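Local coordinates for protein 6-phospho-beta-d glycosidase (Streptococcus pyogenes, PDB 5FOO) that probably hydrolyses 6-phospho-beta-glucosides as a glycoside hydrolase family 1 enzyme and binds the glucose 6-phosphate-like probe 6-phosphocyclophellitol, at residues Q18-F23 / L96-R101. The protein carries 1 engineered substitution. Residues are numbered along the deposited sequence; the frame is centred on the assembly and turned at random.
Sequences QSEGRF and LAYYNR. With JAZ (6-phosphocyclophellitol), chain G.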
loop_
_atom_site.group_PDB
_atom_site.type_symbol
_atom_site.label_atom_id
_atom_site.label_comp_id
_atom_site.label_asym_id
_atom_site.label_seq_id
_atom_site.Cartn_x
_atom_site.Cartn_y
_atom_site.Cartn_z
ATOM N N GLN A 18 9.345 6.208 2.653
ATOM C CA GLN A 18 8.670 7.391 3.110
ATOM C C GLN A 18 9.117 7.791 4.511
ATOM O O GLN A 18 8.881 8.923 4.907
ATOM C CB GLN A 18 7.189 7.185 3.074
ATOM C CG GLN A 18 6.687 6.920 1.675
ATOM C CD GLN A 18 5.216 6.645 1.630
ATOM O OE1 GLN A 18 4.782 5.474 1.642
ATOM N NE2 GLN A 18 4.414 7.720 1.510
ATOM N N SER A 19 9.768 6.879 5.263
ATOM C CA SER A 19 10.115 7.160 6.617
ATOM C C SER A 19 11.624 7.189 6.877
ATOM O O SER A 19 12.063 7.955 7.719
ATOM C CB SER A 19 9.426 6.123 7.528
ATOM O OG SER A 19 9.892 4.801 7.224
ATOM N N GLU A 20 12.403 6.332 6.208
ATOM C CA GLU A 20 13.778 6.055 6.657
ATOM C C GLU A 20 14.765 7.178 6.455
ATOM O O GLU A 20 15.560 7.488 7.352
ATOM C CB GLU A 20 14.360 4.840 5.937
ATOM C CG GLU A 20 13.827 3.481 6.398
ATOM C CD GLU A 20 14.237 2.321 5.501
ATOM O OE1 GLU A 20 15.197 2.513 4.676
ATOM O OE2 GLU A 20 13.650 1.194 5.648
ATOM N N GLY A 21 14.733 7.765 5.260
ATOM C CA GLY A 21 15.875 8.565 4.778
ATOM C C GLY A 21 16.843 7.651 4.044
ATOM O O GLY A 21 16.750 6.431 4.161
ATOM N N ARG A 22 17.744 8.241 3.262
ATOM C CA ARG A 22 18.730 7.495 2.487
ATOM C C ARG A 22 20.036 7.264 3.237
ATOM O O ARG A 22 20.968 6.735 2.674
ATOM C CB ARG A 22 18.999 8.208 1.193
ATOM C CG ARG A 22 17.774 8.156 0.264
ATOM C CD ARG A 22 18.114 8.785 -1.117
ATOM N NE ARG A 22 19.275 8.173 -1.756
ATOM C CZ ARG A 22 19.950 8.639 -2.818
ATOM N NH1 ARG A 22 19.619 9.769 -3.478
ATOM N NH2 ARG A 22 21.006 7.973 -3.229
ATOM N N PHE A 23 20.063 7.603 4.523
ATOM C CA PHE A 23 21.217 7.412 5.353
ATOM C C PHE A 23 21.683 6.004 5.196
ATOM O O PHE A 23 20.866 5.144 5.371
ATOM C CB PHE A 23 20.861 7.619 6.805
ATOM C CG PHE A 23 20.326 8.980 7.095
ATOM C CD1 PHE A 23 21.177 10.045 7.232
ATOM C CD2 PHE A 23 18.939 9.184 7.258
ATOM C CE1 PHE A 23 20.673 11.312 7.512
ATOM C CE2 PHE A 23 18.449 10.439 7.550
ATOM C CZ PHE A 23 19.315 11.492 7.678
ATOM N N LEU A 96 21.175 -5.060 6.729
ATOM C CA LEU A 96 20.790 -6.183 7.560
ATOM C C LEU A 96 20.731 -5.741 9.027
ATOM O O LEU A 96 19.703 -5.955 9.680
ATOM C CB LEU A 96 21.799 -7.346 7.392
ATOM C CG LEU A 96 21.598 -8.597 8.219
ATOM C CD1 LEU A 96 20.221 -9.148 7.850
ATOM C CD2 LEU A 96 22.807 -9.603 8.103
ATOM N N ALA A 97 21.810 -5.129 9.534
ATOM C CA ALA A 97 21.827 -4.570 10.913
ATOM C C ALA A 97 20.683 -3.577 11.095
ATOM O O ALA A 97 20.093 -3.576 12.152
ATOM C CB ALA A 97 23.159 -3.882 11.234
ATOM N N TYR A 98 20.342 -2.777 10.051
ATOM C CA TYR A 98 19.215 -1.816 10.156
ATOM C C TYR A 98 17.850 -2.518 10.346
ATOM O O TYR A 98 17.101 -2.177 11.249
ATOM C CB TYR A 98 19.134 -0.763 9.013
ATOM C CG TYR A 98 17.936 0.117 9.216
ATOM C CD1 TYR A 98 17.899 1.044 10.257
ATOM C CD2 TYR A 98 16.787 -0.035 8.457
ATOM C CE1 TYR A 98 16.773 1.803 10.504
ATOM C CE2 TYR A 98 15.663 0.725 8.689
ATOM C CZ TYR A 98 15.657 1.650 9.711
ATOM O OH TYR A 98 14.517 2.388 9.975
ATOM N N TYR A 99 17.532 -3.513 9.534
ATOM C CA TYR A 99 16.219 -4.179 9.626
ATOM C C TYR A 99 16.153 -5.078 10.900
ATOM O O TYR A 99 15.092 -5.218 11.555
ATOM C CB TYR A 99 15.834 -4.871 8.288
ATOM C CG TYR A 99 15.520 -3.820 7.241
ATOM C CD1 TYR A 99 14.425 -2.980 7.409
ATOM C CD2 TYR A 99 16.350 -3.621 6.100
ATOM C CE1 TYR A 99 14.148 -1.988 6.505
ATOM C CE2 TYR A 99 16.082 -2.622 5.189
ATOM C CZ TYR A 99 14.996 -1.802 5.403
ATOM O OH TYR A 99 14.722 -0.759 4.544
ATOM N N ASN A 100 17.320 -5.554 11.341
ATOM C CA ASN A 100 17.360 -6.239 12.640
ATOM C C ASN A 100 17.020 -5.258 13.788
ATOM O O ASN A 100 16.268 -5.641 14.673
ATOM C CB ASN A 100 18.650 -7.014 12.843
ATOM C CG ASN A 100 18.611 -8.386 12.176
ATOM O OD1 ASN A 100 17.560 -9.043 12.160
ATOM N ND2 ASN A 100 19.755 -8.812 11.579
ATOM N N ARG A 101 17.488 -4.003 13.706
ATOM C CA ARG A 101 17.131 -2.955 14.706
ATOM C C ARG A 101 15.615 -2.728 14.686
ATOM O O ARG A 101 14.987 -2.788 15.723
ATOM C CB ARG A 101 17.862 -1.614 14.459
ATOM C CG ARG A 101 19.291 -1.474 14.958
ATOM C CD ARG A 101 19.978 -0.155 14.510
ATOM N NE ARG A 101 19.155 1.039 14.798
ATOM C CZ ARG A 101 19.062 2.133 14.014
ATOM N NH1 ARG A 101 19.757 2.253 12.898
ATOM N NH2 ARG A 101 18.281 3.125 14.368
HETATM C C2 JAZ G . 0.642 7.197 0.542
HETATM C C3 JAZ G . 0.959 5.710 0.812
HETATM C C4 JAZ G . 0.023 4.808 0.015
HETATM C C5 JAZ G . -1.444 5.064 0.331
HETATM C C6 JAZ G . -1.769 6.535 0.193
HETATM C C7 JAZ G . -0.802 7.426 0.973
HETATM C C8 JAZ G . -1.220 8.894 0.955
HETATM O O9 JAZ G . -1.171 9.330 -0.401
HETATM P P10 JAZ G . -0.821 10.849 -0.709
HETATM O O11 JAZ G . -0.809 10.913 -2.195
HETATM O O12 JAZ G . 0.356 11.297 0.052
HETATM O O13 JAZ G . -1.925 11.631 -0.144
HETATM O O14 JAZ G . -1.819 6.890 -1.195
HETATM O O15 JAZ G . 1.471 8.048 1.341
HETATM O O16 JAZ G . 2.280 5.492 0.385
HETATM O O17 JAZ G . 0.346 3.448 0.247
#
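In the segment that runs outward from the sugar pocket of this family 1 TIM barrel, E20 meets Y98 and Y99 of helix 93-108. E20 follows the short helix 16-19, which comes after the first barrel strand, 9-13. Helix 93-108 comes between the second and third strands, 72-76 and 112-116, in the chain. The link is one very short hydrogen bond, from Y99 OH to E20 OE2 at 2.5 Å. The carboxylate comes to the hydroxyl end of the Y99 ring, at its edge and near its plane, with its own plane turned 55° from the ring. The E20 chain has CG anti to the carbonyl carbon (chi1 -75°) and is extended beyond it, which carries the carboxylate across to the helix. E20 OE2 also lies 3.7 Å from Y98 CE2, approaching that ring obliquely, and E20 CG is 3.8 Å from Y98 OH. The two tyrosines also pack together. Y98 CD2 sits over the centre of one face of the Y99 ring, 3.8 Å above its plane.

The other carboxylate oxygen, E20 OE1, forms a salt bridge with R81 NE and accepts a hydrogen bond from Q78 NE2. Y99 OH in turn accepts a hydrogen bond from Q78 N. Two residues before E20, Q18 faces the pocket. Q18 OE1 accepts from O16 of 6-phosphocyclophellitol at 2.8 Å. Q18 NE2 gives a bond to ligand O15 at 3.0 Å and a weak one to O16. One amide thus holds two neighbouring hydroxyls of the ligand.

The E20 carboxylate is buried, and both its oxygens have partners. R81 probably helps keep it ionised. The bond to Y99 links the segment just after helix 16-19, which carries Q18, to helix 93-108.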